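Long-range contacts in terminal uridylyltransferase 1 (Trypanosoma brucei, PDB 5HZD), which adds uridines to the 3'-hydroxyl ends of guide RNAs, ribosomal RNAs and some mRNAs during mitochondrial RNA editing, using UTP and a divalent metal ion: residues V157-V162 and E279-D284; V195-R200 and S241-S246; I202-A207 and S264-V269; D221-T226 and V251-C256. All blocks are in the same frame, centred on the assembly; numbering follows the deposited sequence.

How the contacts relate
Following the chain from its N terminus, past the zinc finger and into the palm, contact 1 closes the widest loop, from 157-162 to 279-284, and the other three contacts nest inside it. That loop carries a βαββαβ domain of ferredoxin-like topology, placed between palm strands 174-177 and 285-288. Within it, contact 2 pairs strand 198-203 with 239-244, and contact 3 pairs the same strand with 267-271 on its other side. Contact 2 crosses both contact 3 and contact 4, whereas contact 4, which joins helices 209-223 and 247-254, nests inside contact 3. Contacts 1 and 4 touch where palm and inserted domain meet.

Contact 1: residues V157-V162 and E279-D284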
loop_
_atom_site.group_PDB
_atom_site.type_symbol
_atom_site.label_atom_id
_atom_site.label_comp_id
_atom_site.label_asym_id
_atom_site.label_seq_id
_atom_site.Cartn_x
_atom_site.Cartn_y
_atom_site.Cartn_z
ATOM N N VAL A 157 24.454 0.006 11.059
ATOM C CA VAL A 157 24.577 -1.316 10.403
ATOM C C VAL A 157 24.873 -1.133 8.911
ATOM O O VAL A 157 24.971 -2.111 8.164
ATOM C CB VAL A 157 23.315 -2.202 10.691
ATOM C CG1 VAL A 157 22.158 -1.860 9.795
ATOM C CG2 VAL A 157 23.624 -3.676 10.602
ATOM N N GLY A 158 25.036 0.118 8.483
ATOM C CA GLY A 158 25.497 0.430 7.140
ATOM C C GLY A 158 24.589 1.223 6.213
ATOM O O GLY A 158 24.939 1.469 5.057
ATOM N N PHE A 159 23.419 1.639 6.690
ATOM C CA PHE A 159 22.567 2.481 5.845
ATOM C C PHE A 159 23.136 3.890 5.780
ATOM O O PHE A 159 23.538 4.442 6.802
ATOM C CB PHE A 159 21.120 2.494 6.346
ATOM C CG PHE A 159 20.379 1.205 6.064
ATOM C CD1 PHE A 159 20.588 0.078 6.854
ATOM C CD2 PHE A 159 19.499 1.108 4.983
ATOM C CE1 PHE A 159 19.913 -1.111 6.589
ATOM C CE2 PHE A 159 18.836 -0.084 4.701
ATOM C CZ PHE A 159 19.045 -1.204 5.505
ATOM N N SER A 160 23.189 4.459 4.577
ATOM C CA SER A 160 23.669 5.824 4.383
ATOM C C SER A 160 22.610 6.916 4.579
ATOM O O SER A 160 21.432 6.706 4.283
ATOM C CB SER A 160 24.231 5.941 2.971
ATOM O OG SER A 160 24.600 7.272 2.727
ATOM N N PHE A 161 23.016 8.109 5.008
ATOM C CA PHE A 161 22.086 9.228 5.057
ATOM C C PHE A 161 21.502 9.575 3.679
ATOM O O PHE A 161 20.439 10.173 3.591
ATOM C CB PHE A 161 22.749 10.475 5.676
ATOM C CG PHE A 161 23.640 11.220 4.723
ATOM C CD1 PHE A 161 24.859 10.691 4.343
ATOM C CD2 PHE A 161 23.245 12.430 4.188
ATOM C CE1 PHE A 161 25.680 11.361 3.459
ATOM C CE2 PHE A 161 24.060 13.106 3.306
ATOM C CZ PHE A 161 25.280 12.569 2.938
ATOM N N VAL A 162 22.194 9.205 2.602
ATOM C CA VAL A 162 21.685 9.381 1.234
ATOM C C VAL A 162 20.353 8.627 1.058
ATOM O O VAL A 162 19.445 9.062 0.351
ATOM C CB VAL A 162 22.742 8.858 0.223
ATOM C CG1 VAL A 162 22.194 8.690 -1.184
ATOM C CG2 VAL A 162 23.972 9.791 0.217
ATOM N N GLU A 279 18.793 -7.968 1.361
ATOM C CA GLU A 279 17.521 -7.461 0.792
ATOM C C GLU A 279 17.047 -6.104 1.331
ATOM O O GLU A 279 16.589 -5.238 0.567
ATOM C CB GLU A 279 16.422 -8.527 0.948
ATOM C CG GLU A 279 16.573 -9.762 0.025
ATOM C CD GLU A 279 17.523 -10.845 0.546
ATOM O OE1 GLU A 279 18.177 -10.684 1.616
ATOM O OE2 GLU A 279 17.647 -11.897 -0.115
ATOM N N LEU A 280 17.156 -5.901 2.644
ATOM C CA LEU A 280 16.615 -4.697 3.265
ATOM C C LEU A 280 17.265 -3.429 2.698
ATOM O O LEU A 280 16.635 -2.356 2.637
ATOM C CB LEU A 280 16.803 -4.783 4.786
ATOM C CG LEU A 280 16.175 -3.646 5.578
ATOM C CD1 LEU A 280 14.643 -3.687 5.488
ATOM C CD2 LEU A 280 16.620 -3.636 7.035
ATOM N N TYR A 281 18.506 -3.548 2.249
ATOM C CA TYR A 281 19.228 -2.382 1.715
ATOM C C TYR A 281 18.765 -2.014 0.318
ATOM O O TYR A 281 19.051 -0.923 -0.176
ATOM C CB TYR A 281 20.740 -2.661 1.650
ATOM C CG TYR A 281 21.414 -2.807 2.974
ATOM C CD1 TYR A 281 22.034 -1.714 3.589
ATOM C CD2 TYR A 281 21.445 -4.029 3.630
ATOM C CE1 TYR A 281 22.671 -1.859 4.811
ATOM C CE2 TYR A 281 22.073 -4.171 4.872
ATOM C CZ TYR A 281 22.676 -3.091 5.454
ATOM O OH TYR A 281 23.299 -3.296 6.673
ATOM N N ASN A 282 18.054 -2.916 -0.337
ATOM C CA ASN A 282 17.803 -2.810 -1.758
ATOM C C ASN A 282 16.361 -2.460 -2.102
ATOM O O ASN A 282 16.015 -2.337 -3.278
ATOM C CB ASN A 282 18.140 -4.144 -2.422
ATOM C CG ASN A 282 19.579 -4.549 -2.205
ATOM O OD1 ASN A 282 20.460 -3.699 -2.072
ATOM N ND2 ASN A 282 19.836 -5.856 -2.182
ATOM N N ILE A 283 15.515 -2.320 -1.091
ATOM C CA ILE A 283 14.112 -2.085 -1.319
ATOM C C ILE A 283 13.640 -0.751 -0.743
ATOM O O ILE A 283 14.089 -0.326 0.321
ATOM C CB ILE A 283 13.263 -3.241 -0.747
ATOM C CG1 ILE A 283 13.412 -3.348 0.753
ATOM C CG2 ILE A 283 13.603 -4.569 -1.433
ATOM C CD1 ILE A 283 12.387 -4.302 1.340
ATOM N N ASP A 284 12.720 -0.097 -1.439
ATOM C CA ASP A 284 12.067 1.086 -0.902
ATOM C C ASP A 284 11.087 0.648 0.160
ATOM O O ASP A 284 10.301 -0.286 -0.068
ATOM C CB ASP A 284 11.254 1.814 -1.992
ATOM C CG ASP A 284 12.108 2.477 -3.059
ATOM O OD1 ASP A 284 13.211 2.968 -2.784
ATOM O OD2 ASP A 284 11.632 2.542 -4.214
#
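Phe-159 and Tyr-281 both carry CG anti to their own carbonyl carbon (chi1 -74° and -67°), and these matching torsions lay the two rings over one another from separate loops. The result is an offset stack whose planes are only 10° from parallel and whose centroids lie 4.1 Å apart. Tyr-281 places its CD1-CE1 side over the Phe-159 ring, with CD1 above the centre, while Phe-159 CE1 sits over the rim of the tyrosine, 3.4 Å from Tyr-281 CE1. Beyond the stack, the tyrosine hydroxyl reaches the C-terminal end of helix 143-156. There Tyr-281 OH donates a short hydrogen bond of 2.5 Å to Val-157 O, approaching from well above the carbonyl plane. Because that oxygen lies near the plane of the tyrosine ring, the bond and the stack together restrain both the position and the rotation of the phenol. Val-157 CG1 lies in van der Waals contact with Tyr-281 OH at 3.6 Å. Gly-158, with positive phi, forms the Schellman motif that ends the helix and turns the chain toward Phe-159. Leu-280 approaches the phenylalanine obliquely, its CD2 meeting Phe-159 CZ at 3.8 Å. Around the stack, His-177 meets Phe-159 edge-to-face, and Arg-277 NH1 bonds to Gly-158 O. Leu-280 also packs on Leu-93 of helix 80-100, where Glu-279 forms a salt bridge with Arg-88. The contact thus joins the loop between helix 143-156 and palm strand 164-167 to the one leading into strand 285-288.

Contact 2: residues V195-R200 and S241-S246; sequences VARSIR and SATLES
Arg-197 and Leu-244 grip each other twice. Leu-244 N donates to Arg-197 O in a nearly straight bond of 2.9 Å, and the arginine answers through its side chain, Arg-197 NH1 reaching Leu-244 O at 2.9 Å. The second bond lies in the guanidinium plane. It is made possible by CG standing between the backbone N and the carbonyl carbon (chi1 52°), from which the chain runs extended to NE, passing alongside the leucine carbonyl. The same NH1 also bonds to Gln-229 of strand 228-233. Next to this pair, Thr-243 OG1 donates to Ser-198 OG at 2.9 Å, and the serine hydroxyl is bonded in turn to Val-194 O, so the two hydroxyls form a short hydrogen-bonded chain. Regular antiparallel pairing follows: Ile-199 and Ala-242 are a hydrogen-bonded pair, with Ile-199 N to Ala-242 O at 2.9 Å and Ala-242 N to Ile-199 O at 3.0 Å, flanked by non-hydrogen-bonded pairs at Ser-198/Thr-243 and Arg-200/Ser-241. The face bearing those flanking pairs is polar; on it Arg-200 CD lies against Ser-241 OG at 3.2 Å, while Arg-200 NH2 bonds to Ala-272 O. The face of Ile-199 and Ala-242 is apolar: Ile-199 CG1 meets Leu-244 CD2 at 4.1 Å, the two side chains crossing at about a right angle, and helix 247-254 packs over them. The chemistry therefore differs between the two faces of this central strand pair of the ferredoxin-like sheet, with the hydroxyls of Ser-198, Ser-241 and Thr-243 and the Arg-200 side chain on one face and aliphatic groups facing the helix on the other.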
loop_
_atom_site.group_PDB
_atom_site.type_symbol
_atom_site.label_atom_id
_atom_site.label_comp_id
_atom_site.label_asym_id
_atom_site.label_seq_id
_atom_site.Cartn_x
_atom_site.Cartn_y
_atom_site.Cartn_z
ATOM N N VAL A 195 29.122 -12.458 -1.306
ATOM C CA VAL A 195 29.452 -11.082 -0.924
ATOM C C VAL A 195 28.292 -10.403 -0.184
ATOM O O VAL A 195 28.489 -9.673 0.793
ATOM C CB VAL A 195 29.809 -10.263 -2.184
ATOM C CG1 VAL A 195 30.080 -8.840 -1.835
ATOM C CG2 VAL A 195 31.021 -10.873 -2.875
ATOM N N ALA A 196 27.077 -10.649 -0.653
ATOM C CA ALA A 196 25.897 -10.059 -0.030
ATOM C C ALA A 196 25.637 -10.586 1.385
ATOM O O ALA A 196 24.993 -9.912 2.196
ATOM C CB ALA A 196 24.684 -10.282 -0.908
ATOM N N ARG A 197 26.124 -11.786 1.693
ATOM C CA ARG A 197 25.965 -12.309 3.045
ATOM C C ARG A 197 27.261 -12.239 3.833
ATOM O O ARG A 197 27.433 -12.957 4.818
ATOM C CB ARG A 197 25.374 -13.725 3.060
ATOM C CG ARG A 197 26.082 -14.731 2.177
ATOM C CD ARG A 197 25.201 -15.968 1.981
ATOM N NE ARG A 197 25.767 -16.866 0.979
ATOM C CZ ARG A 197 26.689 -17.786 1.240
ATOM N NH1 ARG A 197 27.149 -17.938 2.475
ATOM N NH2 ARG A 197 27.151 -18.561 0.269
ATOM N N SER A 198 28.141 -11.335 3.422
ATOM C CA SER A 198 29.376 -11.073 4.165
ATOM C C SER A 198 29.403 -9.671 4.754
ATOM O O SER A 198 28.848 -8.727 4.180
ATOM C CB SER A 198 30.589 -11.239 3.267
ATOM O OG SER A 198 30.607 -12.557 2.712
ATOM N N ILE A 199 30.069 -9.540 5.894
ATOM C CA ILE A 199 30.187 -8.249 6.574
ATOM C C ILE A 199 31.629 -8.028 7.010
ATOM O O ILE A 199 32.446 -8.949 7.008
ATOM C CB ILE A 199 29.277 -8.176 7.822
ATOM C CG1 ILE A 199 29.659 -9.284 8.805
ATOM C CG2 ILE A 199 27.794 -8.277 7.424
ATOM C CD1 ILE A 199 28.790 -9.329 10.048
ATOM N N ARG A 200 31.942 -6.803 7.407
ATOM C CA ARG A 200 33.275 -6.455 7.819
ATOM C C ARG A 200 33.200 -5.651 9.101
ATOM O O ARG A 200 32.465 -4.670 9.168
ATOM C CB ARG A 200 33.884 -5.551 6.768
ATOM C CG ARG A 200 35.361 -5.661 6.673
ATOM C CD ARG A 200 35.758 -6.244 5.322
ATOM N NE ARG A 200 35.082 -5.570 4.220
ATOM C CZ ARG A 200 35.336 -4.325 3.829
ATOM N NH1 ARG A 200 36.251 -3.595 4.457
ATOM N NH2 ARG A 200 34.665 -3.805 2.810
ATOM N N SER A 241 36.490 -10.033 8.808
ATOM C CA SER A 241 35.397 -10.252 7.872
ATOM C C SER A 241 34.704 -11.560 8.220
ATOM O O SER A 241 35.322 -12.459 8.787
ATOM C CB SER A 241 35.923 -10.339 6.443
ATOM O OG SER A 241 36.685 -9.196 6.106
ATOM N N ALA A 242 33.428 -11.664 7.883
ATOM C CA ALA A 242 32.680 -12.875 8.178
ATOM C C ALA A 242 31.677 -13.115 7.072
ATOM O O ALA A 242 30.973 -12.187 6.632
ATOM C CB ALA A 242 31.955 -12.748 9.510
ATOM N N THR A 243 31.612 -14.364 6.627
ATOM C CA THR A 243 30.571 -14.800 5.711
ATOM C C THR A 243 29.574 -15.641 6.485
ATOM O O THR A 243 29.941 -16.607 7.155
ATOM C CB THR A 243 31.156 -15.623 4.563
ATOM O OG1 THR A 243 32.030 -14.788 3.802
ATOM C CG2 THR A 243 30.039 -16.131 3.649
ATOM N N LEU A 244 28.311 -15.272 6.390
ATOM C CA LEU A 244 27.267 -15.922 7.156
ATOM C C LEU A 244 26.479 -16.802 6.202
ATOM O O LEU A 244 26.636 -16.683 4.994
ATOM C CB LEU A 244 26.351 -14.873 7.802
ATOM C CG LEU A 244 26.996 -14.005 8.898
ATOM C CD1 LEU A 244 27.813 -14.858 9.872
ATOM C CD2 LEU A 244 27.853 -12.889 8.328
ATOM N N GLU A 245 25.620 -17.659 6.744
ATOM C CA GLU A 245 24.923 -18.661 5.918
ATOM C C GLU A 245 23.847 -18.048 5.023
ATOM O O GLU A 245 23.426 -18.661 4.025
ATOM C CB GLU A 245 24.314 -19.748 6.807
ATOM C CG GLU A 245 23.160 -19.276 7.669
ATOM C CD GLU A 245 22.667 -20.349 8.627
ATOM O OE1 GLU A 245 21.979 -19.998 9.614
ATOM O OE2 GLU A 245 22.967 -21.541 8.393
ATOM N N SER A 246 23.405 -16.843 5.369
ATOM C CA SER A 246 22.331 -16.186 4.628
ATOM C C SER A 246 22.457 -14.682 4.808
ATOM O O SER A 246 23.195 -14.216 5.668
ATOM C CB SER A 246 20.973 -16.644 5.143
ATOM O OG SER A 246 20.708 -16.106 6.424
#

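Contact 3: residues I202-A207 and S264-V269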
loop_
_atom_site.group_PDB
_atom_site.type_symbol
_atom_site.label_atom_id
_atom_site.label_comp_id
_atom_site.label_asym_id
_atom_site.label_seq_id
_atom_site.Cartn_x
_atom_site.Cartn_y
_atom_site.Cartn_z
ATOM N N ILE A 202 35.407 -3.106 11.236
ATOM C CA ILE A 202 36.636 -2.323 11.326
ATOM C C ILE A 202 36.844 -1.934 12.781
ATOM O O ILE A 202 35.937 -1.361 13.395
ATOM C CB ILE A 202 36.543 -1.027 10.492
ATOM C CG1 ILE A 202 36.242 -1.374 9.031
ATOM C CG2 ILE A 202 37.795 -0.195 10.631
ATOM C CD1 ILE A 202 37.165 -2.363 8.470
ATOM N N LEU A 203 38.011 -2.251 13.318
ATOM C CA LEU A 203 38.315 -1.947 14.713
ATOM C C LEU A 203 39.146 -0.689 14.811
ATOM O O LEU A 203 39.918 -0.371 13.897
ATOM C CB LEU A 203 39.093 -3.111 15.355
ATOM C CG LEU A 203 38.294 -4.381 15.675
ATOM C CD1 LEU A 203 37.829 -5.131 14.411
ATOM C CD2 LEU A 203 39.141 -5.279 16.565
ATOM N N ASN A 204 39.045 0.012 15.940
ATOM C CA ASN A 204 39.826 1.234 16.122
ATOM C C ASN A 204 41.274 1.044 16.589
ATOM O O ASN A 204 41.992 2.009 16.865
ATOM C CB ASN A 204 39.061 2.226 17.023
ATOM C CG ASN A 204 38.981 1.747 18.445
ATOM O OD1 ASN A 204 39.265 0.580 18.723
ATOM N ND2 ASN A 204 38.599 2.630 19.356
ATOM N N GLY A 205 41.717 -0.210 16.682
ATOM C CA GLY A 205 43.086 -0.526 17.016
ATOM C C GLY A 205 43.239 -2.013 16.790
ATOM O O GLY A 205 42.283 -2.668 16.407
ATOM N N PRO A 206 44.436 -2.538 17.015
ATOM C CA PRO A 206 44.684 -3.969 16.805
ATOM C C PRO A 206 44.082 -4.799 17.941
ATOM O O PRO A 206 44.170 -4.398 19.109
ATOM C CB PRO A 206 46.213 -4.054 16.814
ATOM C CG PRO A 206 46.659 -2.877 17.609
ATOM C CD PRO A 206 45.657 -1.793 17.339
ATOM N N ALA A 207 43.483 -5.935 17.586
ATOM C CA ALA A 207 42.890 -6.848 18.554
ATOM C C ALA A 207 43.930 -7.852 19.025
ATOM O O ALA A 207 44.684 -8.390 18.215
ATOM C CB ALA A 207 41.721 -7.597 17.900
ATOM N N SER A 264 38.912 0.277 25.553
ATOM C CA SER A 264 38.595 1.235 24.492
ATOM C C SER A 264 38.694 0.703 23.080
ATOM O O SER A 264 38.611 1.472 22.127
ATOM C CB SER A 264 39.421 2.503 24.615
ATOM O OG SER A 264 39.175 3.156 25.854
ATOM N N LEU A 265 38.865 -0.606 22.937
ATOM C CA LEU A 265 38.786 -1.191 21.602
ATOM C C LEU A 265 37.339 -1.282 21.157
ATOM O O LEU A 265 36.491 -1.851 21.853
ATOM C CB LEU A 265 39.449 -2.565 21.601
ATOM C CG LEU A 265 39.585 -3.269 20.245
ATOM C CD1 LEU A 265 40.566 -2.482 19.360
ATOM C CD2 LEU A 265 40.144 -4.648 20.511
ATOM N N ARG A 266 37.043 -0.741 19.980
ATOM C CA ARG A 266 35.667 -0.630 19.513
ATOM C C ARG A 266 35.600 -1.090 18.068
ATOM O O ARG A 266 36.630 -1.093 17.377
ATOM C CB ARG A 266 35.195 0.829 19.559
ATOM C CG ARG A 266 35.263 1.439 20.940
ATOM C CD ARG A 266 34.094 0.983 21.809
ATOM N NE ARG A 266 34.219 1.593 23.133
ATOM C CZ ARG A 266 34.802 1.008 24.174
ATOM N NH1 ARG A 266 35.297 -0.226 24.066
ATOM N NH2 ARG A 266 34.886 1.653 25.328
ATOM N N THR A 267 34.406 -1.452 17.636
ATOM C CA THR A 267 34.158 -1.885 16.258
ATOM C C THR A 267 33.094 -1.065 15.567
ATOM O O THR A 267 32.202 -0.496 16.209
ATOM C CB THR A 267 33.694 -3.362 16.174
ATOM O OG1 THR A 267 32.445 -3.528 16.868
ATOM C CG2 THR A 267 34.713 -4.297 16.767
ATOM N N LYS A 268 33.185 -0.997 14.242
ATOM C CA LYS A 268 32.070 -0.543 13.416
ATOM C C LYS A 268 31.867 -1.637 12.382
ATOM O O LYS A 268 32.828 -2.348 12.052
ATOM C CB LYS A 268 32.437 0.748 12.703
ATOM C CG LYS A 268 32.689 1.931 13.633
ATOM C CD LYS A 268 33.038 3.183 12.819
ATOM C CE LYS A 268 32.476 4.440 13.474
ATOM N NZ LYS A 268 32.937 4.561 14.878
ATOM N N VAL A 269 30.642 -1.790 11.894
ATOM C CA VAL A 269 30.343 -2.913 10.994
ATOM C C VAL A 269 29.462 -2.458 9.844
ATOM O O VAL A 269 28.588 -1.593 10.002
ATOM C CB VAL A 269 29.677 -4.075 11.768
ATOM C CG1 VAL A 269 28.316 -3.635 12.295
ATOM C CG2 VAL A 269 29.502 -5.325 10.875
#
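The flat amide of Asn-204 serves the 264-269 segment in two ways: ND2 donates within the amide plane to Ser-264 O at 3.0 Å, whereas OD1 receives Arg-266 N at 2.9 Å from 53° above its carbonyl plane. The other flat group, the Arg-266 guanidinium, has Ser-264 O over the rim of one face. These groups finish an antiparallel ladder of the ferredoxin-like sheet, between its first strand, 198-203, and its edge strand, 267-271. Ile-202 and Lys-268 form the hydrogen-bonded pair, joined by Ile-202 N to Lys-268 O at 2.8 Å and by Lys-268 N to Ile-202 O at 2.9 Å. Past the non-hydrogen-bonded pair Leu-203/Thr-267, Asn-204 N still reaches Arg-266 O, but the return bond, from Arg-266 N, is now accepted by side-chain OD1 in place of a backbone carbonyl, because CG stands between the backbone N and the carbonyl carbon (chi1 69°), which brings the amide over to 264-266. Leu-203 and Thr-267 lie side by side, CG against CG2 at 3.7 Å, with Trp-233 also touching the leucine. Leu-265 extends this apolar patch, its CD2 near Leu-203 CD2 and Ala-207, while its CD1 lies 3.4 Å from Gly-205 O, a buried carbonyl without a hydrogen-bonding partner.

Contact 4: residues D221-T226 and V251-C256; sequences DAVGPT and VRAAMC
Ala-222 and Val-223, at the end of helix 209-223, rest on Arg-252, Ala-253 and Cys-256, at the end of helix 247-254; these are the two helices that pack on one face of a ferredoxin-like sheet. The first shell is small and close. Ala-222 CB points into the other helix, 3.8 Å from Arg-252 O and 4.0 Å from Cys-256 CB, and alanines at positions 222 and 253 let the backbones come near. Val-223 brings CG1 over Ala-253, 3.9 Å from Ala-253 CB. Beside these, the aliphatic part of Arg-252 lies along the helix end, with CD 3.3 Å from Ala-222 O. The torsions of the arginine account for this: CG is anti to the backbone N (chi1 -168°), and a bend at chi3 of -70° turns the guanidinium past the carbonyl. No direct hydrogen bond spans the segments; instead, a water accepts from Arg-252 NH1 at 2.8 Å, in the guanidinium plane, and donates to Val-223 O at 3.1 Å. Gly-224, with positive phi, ends the first helix just after that carbonyl. Within 251-256, Cys-256 N bonds to Ala-253 O at 3.1 Å, a backbone link at the end of the helix that sets the cysteine beside Ala-222. Further out, Ala-253 and Cys-256 also touch Val-219 and Ser-218 one turn earlier in helix 209-223. Met-255 turns instead to Val-96 and Arg-99 of helix 80-100, and the neighbouring Ala-254 meets the palm directly, its CB lying 3.4 Å from Val-157 CG2.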
loop_
_atom_site.group_PDB
_atom_site.type_symbol
_atom_site.label_atom_id
_atom_site.label_comp_id
_atom_site.label_asym_id
_atom_site.label_seq_id
_atom_site.Cartn_x
_atom_site.Cartn_y
_atom_site.Cartn_z
ATOM N N ASP A 221 27.428 -16.266 18.557
ATOM C CA ASP A 221 26.332 -16.315 19.511
ATOM C C ASP A 221 25.094 -15.652 18.928
ATOM O O ASP A 221 23.971 -16.024 19.281
ATOM C CB ASP A 221 26.709 -15.656 20.834
ATOM C CG ASP A 221 27.624 -16.530 21.693
ATOM O OD1 ASP A 221 28.092 -17.590 21.212
ATOM O OD2 ASP A 221 27.886 -16.146 22.855
ATOM N N ALA A 222 25.293 -14.678 18.037
ATOM C CA ALA A 222 24.164 -13.962 17.440
ATOM C C ALA A 222 23.438 -14.801 16.419
ATOM O O ALA A 222 22.227 -14.647 16.252
ATOM C CB ALA A 222 24.623 -12.638 16.806
ATOM N N VAL A 223 24.153 -15.671 15.710
ATOM C CA VAL A 223 23.540 -16.342 14.568
ATOM C C VAL A 223 23.236 -17.807 14.841
ATOM O O VAL A 223 22.472 -18.437 14.109
ATOM C CB VAL A 223 24.404 -16.198 13.302
ATOM C CG1 VAL A 223 24.573 -14.698 12.965
ATOM C CG2 VAL A 223 25.779 -16.837 13.508
ATOM N N GLY A 224 23.834 -18.355 15.894
ATOM C CA GLY A 224 23.661 -19.771 16.175
ATOM C C GLY A 224 24.699 -20.624 15.475
ATOM O O GLY A 224 25.503 -20.107 14.703
ATOM N N PRO A 225 24.676 -21.947 15.737
ATOM C CA PRO A 225 25.729 -22.899 15.356
ATOM C C PRO A 225 25.913 -23.111 13.853
ATOM O O PRO A 225 26.985 -23.543 13.437
ATOM C CB PRO A 225 25.282 -24.205 16.028
ATOM C CG PRO A 225 23.797 -24.066 16.165
ATOM C CD PRO A 225 23.561 -22.608 16.441
ATOM N N THR A 226 24.903 -22.822 13.044
ATOM C CA THR A 226 25.054 -23.013 11.602
ATOM C C THR A 226 25.256 -21.695 10.857
ATOM O O THR A 226 25.529 -21.688 9.652
ATOM C CB THR A 226 23.844 -23.759 10.984
ATOM O OG1 THR A 226 22.630 -23.057 11.288
ATOM C CG2 THR A 226 23.764 -25.184 11.519
ATOM N N VAL A 251 22.809 -9.784 8.591
ATOM C CA VAL A 251 22.315 -8.635 9.348
ATOM C C VAL A 251 22.258 -8.930 10.859
ATOM O O VAL A 251 22.601 -8.085 11.676
ATOM C CB VAL A 251 20.954 -8.180 8.799
ATOM C CG1 VAL A 251 20.406 -7.020 9.640
ATOM C CG2 VAL A 251 21.106 -7.776 7.326
ATOM N N ARG A 252 21.828 -10.136 11.222
ATOM C CA ARG A 252 21.788 -10.553 12.616
ATOM C C ARG A 252 23.196 -10.467 13.217
ATOM O O ARG A 252 23.355 -9.964 14.345
ATOM C CB ARG A 252 21.138 -11.953 12.720
ATOM C CG ARG A 252 20.760 -12.402 14.145
ATOM C CD ARG A 252 19.943 -13.725 14.131
ATOM N NE ARG A 252 18.598 -13.532 13.584
ATOM C CZ ARG A 252 18.102 -14.163 12.523
ATOM N NH1 ARG A 252 18.825 -15.070 11.872
ATOM N NH2 ARG A 252 16.861 -13.897 12.118
ATOM N N ALA A 253 24.218 -10.888 12.469
ATOM C CA ALA A 253 25.612 -10.762 12.927
ATOM C C ALA A 253 26.062 -9.305 13.070
ATOM O O ALA A 253 26.745 -8.952 14.029
ATOM C CB ALA A 253 26.571 -11.530 12.002
ATOM N N ALA A 254 25.703 -8.452 12.118
ATOM C CA ALA A 254 26.073 -7.022 12.189
ATOM C C ALA A 254 25.395 -6.302 13.349
ATOM O O ALA A 254 25.871 -5.252 13.810
ATOM C CB ALA A 254 25.732 -6.341 10.876
ATOM N N MET A 255 24.321 -6.889 13.863
ATOM C CA MET A 255 23.628 -6.337 15.037
ATOM C C MET A 255 24.175 -6.834 16.366
ATOM O O MET A 255 23.664 -6.454 17.415
ATOM C CB MET A 255 22.116 -6.592 14.955
ATOM C CG MET A 255 21.403 -5.783 13.867
ATOM S SD MET A 255 21.680 -4.003 14.016
ATOM C CE MET A 255 21.024 -3.756 15.668
ATOM N N CYS A 256 25.207 -7.679 16.347
ATOM C CA CYS A 256 25.745 -8.179 17.614
ATOM C C CYS A 256 26.381 -7.029 18.387
ATOM O O CYS A 256 26.677 -5.967 17.834
ATOM C CB CYS A 256 26.735 -9.341 17.415
ATOM S SG CYS A 256 28.392 -8.834 16.913
HETATM O O HOH W 1 21.154 -16.525 12.028
#